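Local coordinates for protein peptidoglycan DD-endopeptidase ShyB (Vibrio cholerae, PDB 2GU1) that cleaves the peptide cross-links between peptidoglycan strands as a zinc-dependent DD-endopeptidase, probably so that new glycans can be inserted as the cell wall expands, at residues A[41-46]-A[257-262]; A[251-256]-A[290-295]. All blocks are in the same frame, centred on the assembly; numbering follows the deposited sequence.

Contact 1: A[41-46]-A[257-262]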
loop_
_atom_site.group_PDB
_atom_site.type_symbol
_atom_site.label_atom_id
_atom_site.label_comp_id
_atom_site.label_asym_id
_atom_site.label_seq_id
_atom_site.Cartn_x
_atom_site.Cartn_y
_atom_site.Cartn_z
ATOM N N ASP A 41 10.665 -9.236 0.907
ATOM C CA ASP A 41 10.675 -8.199 1.932
ATOM C C ASP A 41 10.173 -6.822 1.519
ATOM O O ASP A 41 10.184 -5.890 2.328
ATOM C CB ASP A 41 12.086 -8.078 2.490
ATOM C CG ASP A 41 12.553 -9.364 3.125
ATOM O OD1 ASP A 41 11.877 -9.818 4.072
ATOM O OD2 ASP A 41 13.571 -9.930 2.677
ATOM N N HIS A 42 9.706 -6.693 0.283
ATOM C CA HIS A 42 9.240 -5.400 -0.197
ATOM C C HIS A 42 7.911 -5.492 -0.927
ATOM O O HIS A 42 7.067 -4.597 -0.808
ATOM C CB HIS A 42 10.312 -4.814 -1.112
ATOM C CG HIS A 42 11.677 -4.832 -0.503
ATOM N ND1 HIS A 42 12.073 -3.931 0.463
ATOM C CD2 HIS A 42 12.712 -5.691 -0.663
ATOM C CE1 HIS A 42 13.291 -4.232 0.871
ATOM N NE2 HIS A 42 13.702 -5.297 0.203
ATOM N N LEU A 43 7.743 -6.584 -1.674
ATOM C CA LEU A 43 6.541 -6.868 -2.457
ATOM C C LEU A 43 6.121 -5.674 -3.314
ATOM O O LEU A 43 4.953 -5.282 -3.331
ATOM C CB LEU A 43 5.391 -7.302 -1.535
ATOM C CG LEU A 43 5.630 -8.579 -0.710
ATOM C CD1 LEU A 43 4.493 -8.773 0.264
ATOM C CD2 LEU A 43 5.756 -9.792 -1.630
ATOM N N GLN A 44 7.095 -5.098 -4.015
ATOM C CA GLN A 44 6.854 -3.952 -4.890
ATOM C C GLN A 44 6.411 -4.423 -6.284
ATOM O O GLN A 44 5.523 -3.847 -6.904
ATOM C CB GLN A 44 8.142 -3.143 -5.055
ATOM C CG GLN A 44 8.846 -2.751 -3.761
ATOM C CD GLN A 44 8.353 -1.440 -3.206
ATOM O OE1 GLN A 44 7.164 -1.268 -2.943
ATOM N NE2 GLN A 44 9.272 -0.496 -3.020
ATOM N N LEU A 45 7.044 -5.477 -6.772
ATOM C CA LEU A 45 6.759 -5.984 -8.110
ATOM C C LEU A 45 5.375 -6.588 -8.334
ATOM O O LEU A 45 4.913 -6.670 -9.470
ATOM C CB LEU A 45 7.861 -6.970 -8.513
ATOM C CG LEU A 45 9.221 -6.258 -8.628
ATOM C CD1 LEU A 45 10.350 -7.280 -8.703
ATOM C CD2 LEU A 45 9.221 -5.332 -9.863
ATOM N N ASP A 46 4.700 -6.992 -7.263
ATOM C CA ASP A 46 3.363 -7.564 -7.406
ATOM C C ASP A 46 2.328 -6.488 -7.741
ATOM O O ASP A 46 1.251 -6.789 -8.259
ATOM C CB ASP A 46 2.936 -8.266 -6.120
ATOM C CG ASP A 46 3.252 -9.741 -6.126
ATOM O OD1 ASP A 46 2.853 -10.421 -5.168
ATOM O OD2 ASP A 46 3.892 -10.226 -7.080
ATOM N N ARG A 257 -3.013 -12.534 -3.069
ATOM C CA ARG A 257 -2.097 -13.277 -3.924
ATOM C C ARG A 257 -1.422 -14.490 -3.307
ATOM O O ARG A 257 -1.384 -14.659 -2.086
ATOM C CB ARG A 257 -0.976 -12.367 -4.427
ATOM C CG ARG A 257 -1.422 -11.163 -5.216
ATOM C CD ARG A 257 -0.266 -10.647 -6.062
ATOM N NE ARG A 257 -0.535 -9.318 -6.601
ATOM C CZ ARG A 257 -1.608 -9.005 -7.319
ATOM N NH1 ARG A 257 -2.522 -9.929 -7.590
ATOM N NH2 ARG A 257 -1.768 -7.764 -7.761
ATOM N N LYS A 258 -0.875 -15.322 -4.190
ATOM C CA LYS A 258 -0.121 -16.501 -3.802
ATOM C C LYS A 258 1.273 -16.217 -4.356
ATOM O O LYS A 258 1.503 -16.307 -5.561
ATOM C CB LYS A 258 -0.688 -17.768 -4.448
ATOM C CG LYS A 258 -0.192 -19.061 -3.798
ATOM C CD LYS A 258 1.329 -19.152 -3.789
ATOM C CE LYS A 258 1.841 -19.978 -2.609
ATOM N NZ LYS A 258 3.336 -19.997 -2.532
ATOM N N HIS A 259 2.196 -15.874 -3.468
ATOM C CA HIS A 259 3.560 -15.544 -3.848
ATOM C C HIS A 259 4.495 -16.714 -3.544
ATOM O O HIS A 259 4.381 -17.360 -2.503
ATOM C CB HIS A 259 3.978 -14.285 -3.083
ATOM C CG HIS A 259 5.261 -13.674 -3.551
ATOM N ND1 HIS A 259 6.498 -14.189 -3.222
ATOM C CD2 HIS A 259 5.499 -12.560 -4.283
ATOM C CE1 HIS A 259 7.441 -13.415 -3.729
ATOM N NE2 HIS A 259 6.862 -12.420 -4.377
ATOM N N PRO A 260 5.433 -17.007 -4.458
ATOM C CA PRO A 260 6.377 -18.115 -4.263
ATOM C C PRO A 260 7.158 -18.032 -2.954
ATOM O O PRO A 260 7.488 -19.058 -2.348
ATOM C CB PRO A 260 7.300 -18.008 -5.480
ATOM C CG PRO A 260 6.430 -17.354 -6.520
ATOM C CD PRO A 260 5.687 -16.313 -5.734
ATOM N N TYR A 261 7.446 -16.811 -2.517
ATOM C CA TYR A 261 8.216 -16.614 -1.298
ATOM C C TYR A 261 7.424 -16.061 -0.120
ATOM O O TYR A 261 7.654 -16.454 1.026
ATOM C CB TYR A 261 9.416 -15.725 -1.621
ATOM C CG TYR A 261 10.347 -16.408 -2.596
ATOM C CD1 TYR A 261 11.295 -17.326 -2.154
ATOM C CD2 TYR A 261 10.200 -16.224 -3.973
ATOM C CE1 TYR A 261 12.069 -18.054 -3.053
ATOM C CE2 TYR A 261 10.971 -16.947 -4.883
ATOM C CZ TYR A 261 11.900 -17.861 -4.417
ATOM O OH TYR A 261 12.642 -18.600 -5.311
ATOM N N ALA A 262 6.493 -15.159 -0.395
ATOM C CA ALA A 262 5.673 -14.588 0.671
ATOM C C ALA A 262 4.487 -15.513 0.934
ATOM O O ALA A 262 3.708 -15.290 1.860
ATOM C CB ALA A 262 5.187 -13.203 0.278
#
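L43 and D46 of the LysM-like domain meet H259 at the end of strand 251-259 of the M23 peptidase domain, so this is a domain-domain interface, lying near the catalytic zinc site. L43 reaches over one face of the H259 ring with a single methyl, CD2, in a CH-pi contact 4.1 Å from the ring centroid and 26° off the normal, displaced toward the rim. P260 CD lies against the opposite face, so the ring is held between two aliphatic groups. D46 comes in at the ring edge instead: its OD1 lies in the ring plane, 3.5 Å from H259 CD2, with the carboxylate turned 60° from the imidazole. H259 CG stands anti to the backbone N (chi1 -169°), and ND1 is turned back to its own chain, where it accepts the backbone N-H groups of Y261 and A262; both come in from out of the ring plane, A262 N more so, and together probably limit its turning. On the far side of D46 the side chain of R257 slides past in the opposite direction, extended from CG to NE. D46 OD1 lies 3.3 Å from R257 CD, nearer the aliphatic chain than the guanidinium. Guanidinium and carboxylate planes are nearly perpendicular, and the ion pair is long, 3.8 Å from D46 OD1 to R257 NE; the stronger partner of OD1 is the hydroxyl of Y265. R257 NH2 adds a weak, bent bond to the backbone O of D46 at 3.2 Å. The L43 methyl over the rim of the imidazole also touches A262, CD2 to CB 3.9 Å.

Contact 2: A[251-256]-A[290-295]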
loop_
_atom_site.group_PDB
_atom_site.type_symbol
_atom_site.label_atom_id
_atom_site.label_comp_id
_atom_site.label_asym_id
_atom_site.label_seq_id
_atom_site.Cartn_x
_atom_site.Cartn_y
_atom_site.Cartn_z
ATOM N N GLY A 251 -11.538 -1.546 6.672
ATOM C CA GLY A 251 -10.890 -1.328 5.396
ATOM C C GLY A 251 -11.409 -2.197 4.276
ATOM O O GLY A 251 -12.451 -2.846 4.393
ATOM N N LYS A 252 -10.675 -2.208 3.175
ATOM C CA LYS A 252 -11.064 -2.995 2.025
ATOM C C LYS A 252 -9.904 -3.827 1.516
ATOM O O LYS A 252 -8.771 -3.347 1.406
ATOM C CB LYS A 252 -11.572 -2.080 0.912
ATOM C CG LYS A 252 -11.975 -2.809 -0.356
ATOM C CD LYS A 252 -12.660 -1.865 -1.334
ATOM C CE LYS A 252 -11.729 -0.763 -1.800
ATOM N NZ LYS A 252 -10.564 -1.325 -2.531
ATOM N N VAL A 253 -10.197 -5.086 1.216
ATOM C CA VAL A 253 -9.198 -5.998 0.702
ATOM C C VAL A 253 -8.829 -5.516 -0.694
ATOM O O VAL A 253 -9.680 -5.464 -1.580
ATOM C CB VAL A 253 -9.763 -7.430 0.613
ATOM C CG1 VAL A 253 -8.701 -8.374 0.095
ATOM C CG2 VAL A 253 -10.264 -7.870 1.978
ATOM N N ILE A 254 -7.564 -5.162 -0.893
ATOM C CA ILE A 254 -7.129 -4.680 -2.191
ATOM C C ILE A 254 -6.218 -5.666 -2.904
ATOM O O ILE A 254 -6.052 -5.588 -4.120
ATOM C CB ILE A 254 -6.405 -3.315 -2.072
ATOM C CG1 ILE A 254 -5.194 -3.434 -1.144
ATOM C CG2 ILE A 254 -7.369 -2.264 -1.536
ATOM C CD1 ILE A 254 -4.421 -2.136 -0.987
ATOM N N VAL A 255 -5.629 -6.595 -2.151
ATOM C CA VAL A 255 -4.733 -7.584 -2.737
ATOM C C VAL A 255 -4.903 -8.965 -2.110
ATOM O O VAL A 255 -4.985 -9.098 -0.891
ATOM C CB VAL A 255 -3.260 -7.166 -2.577
ATOM C CG1 VAL A 255 -2.348 -8.220 -3.180
ATOM C CG2 VAL A 255 -3.029 -5.817 -3.230
ATOM N N VAL A 256 -4.945 -9.982 -2.963
ATOM C CA VAL A 256 -5.089 -11.377 -2.543
ATOM C C VAL A 256 -4.224 -12.185 -3.498
ATOM O O VAL A 256 -4.649 -12.481 -4.615
ATOM C CB VAL A 256 -6.550 -11.862 -2.674
ATOM C CG1 VAL A 256 -6.659 -13.320 -2.256
ATOM C CG2 VAL A 256 -7.458 -11.007 -1.830
ATOM N N GLN A 290 -13.727 -6.859 -1.027
ATOM C CA GLN A 290 -14.525 -7.074 0.170
ATOM C C GLN A 290 -14.119 -6.099 1.266
ATOM O O GLN A 290 -12.931 -5.883 1.515
ATOM C CB GLN A 290 -14.367 -8.515 0.674
ATOM C CG GLN A 290 -15.199 -8.815 1.912
ATOM C CD GLN A 290 -15.145 -10.274 2.337
ATOM O OE1 GLN A 290 -15.794 -10.668 3.307
ATOM N NE2 GLN A 290 -14.371 -11.078 1.619
ATOM N N LEU A 291 -15.113 -5.494 1.904
ATOM C CA LEU A 291 -14.858 -4.565 2.993
ATOM C C LEU A 291 -14.847 -5.359 4.287
ATOM O O LEU A 291 -15.672 -6.252 4.484
ATOM C CB LEU A 291 -15.942 -3.488 3.059
ATOM C CG LEU A 291 -15.637 -2.149 2.382
ATOM C CD1 LEU A 291 -15.262 -2.368 0.930
ATOM C CD2 LEU A 291 -16.855 -1.237 2.498
ATOM N N VAL A 292 -13.910 -5.033 5.168
ATOM C CA VAL A 292 -13.797 -5.729 6.436
ATOM C C VAL A 292 -13.860 -4.762 7.602
ATOM O O VAL A 292 -13.652 -3.562 7.439
ATOM C CB VAL A 292 -12.481 -6.535 6.503
ATOM C CG1 VAL A 292 -12.486 -7.612 5.426
ATOM C CG2 VAL A 292 -11.286 -5.607 6.318
ATOM N N LYS A 293 -14.165 -5.294 8.780
ATOM C CA LYS A 293 -14.257 -4.486 9.983
ATOM C C LYS A 293 -13.047 -4.759 10.858
ATOM O O LYS A 293 -12.357 -5.764 10.682
ATOM C CB LYS A 293 -15.527 -4.842 10.762
ATOM C CG LYS A 293 -16.813 -4.790 9.944
ATOM C CD LYS A 293 -17.197 -3.369 9.567
ATOM C CE LYS A 293 -17.458 -2.526 10.806
ATOM N NZ LYS A 293 -18.508 -3.126 11.679
ATOM N N ARG A 294 -12.797 -3.865 11.802
ATOM C CA ARG A 294 -11.687 -4.025 12.726
ATOM C C ARG A 294 -11.916 -5.283 13.566
ATOM O O ARG A 294 -12.953 -5.421 14.205
ATOM C CB ARG A 294 -11.605 -2.802 13.641
ATOM C CG ARG A 294 -10.516 -2.869 14.698
ATOM C CD ARG A 294 -10.515 -1.597 15.533
ATOM N NE ARG A 294 -11.769 -1.425 16.266
ATOM C CZ ARG A 294 -12.115 -0.313 16.908
ATOM N NH1 ARG A 294 -11.306 0.740 16.902
ATOM N NH2 ARG A 294 -13.265 -0.261 17.572
ATOM N N GLY A 295 -10.951 -6.197 13.565
ATOM C CA GLY A 295 -11.087 -7.412 14.352
ATOM C C GLY A 295 -11.730 -8.577 13.626
ATOM O O GLY A 295 -11.821 -9.687 14.164
#
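With its CG2 anti to the carbonyl carbon and CG1 anti to the backbone N (chi1 -179°), V253 directs CG2 at the facing strand, where Q290 O is its closest neighbour at 3.4 Å and V292 CG1 follows at 4.1 Å. V292 presents that methyl by placing CG1 anti to its own carbonyl carbon (chi1 -63°), and the two side chains cross at about a right angle. V253 also packs on V286 and on L266. K252 and L291 pair on the other face of the sheet: the aliphatic part of the lysine runs obliquely over the leucine, and K252 CD is tightly packed against L291 CD1 at 3.5 Å. The backbones hold the register. G251 and V292 form a hydrogen-bonded pair, V292 N donating to G251 O at 2.7 Å and G251 N to V292 O at 3.0 Å. Beyond the non-hydrogen-bonded pair K252-L291, V253 N gives an almost straight bond (175°) to Q290 O at 2.9 Å. The short strand 291-292 thus joins one edge of strand 251-259, whose other neighbour is strand 265-269. Along that second edge I254 and V255 both face V267, a classic beta bulge within the antiparallel beta-sheet of the M23 peptidase domain.

Strand 251-259 runs through both contacts, whose centres are 18 Å apart. Segments 251-256 and 257-262 follow each other directly in sequence but do not otherwise bring the two contacts together. Contact 2 lies within the peptidase domain, pairing the start of the strand with 291-292, whereas contact 1 sets its other end against the LysM-like domain. Only contact 1 approaches the metal: the side chain of A262 is about 10 Å from the zinc ion, and that of L43 about 7 Å from that of the zinc ligand H313. Contact 2 is remote from the annotated sites. One strand thus takes part in the peptidase sheet at its start and in a domain interface at the end nearer the zinc.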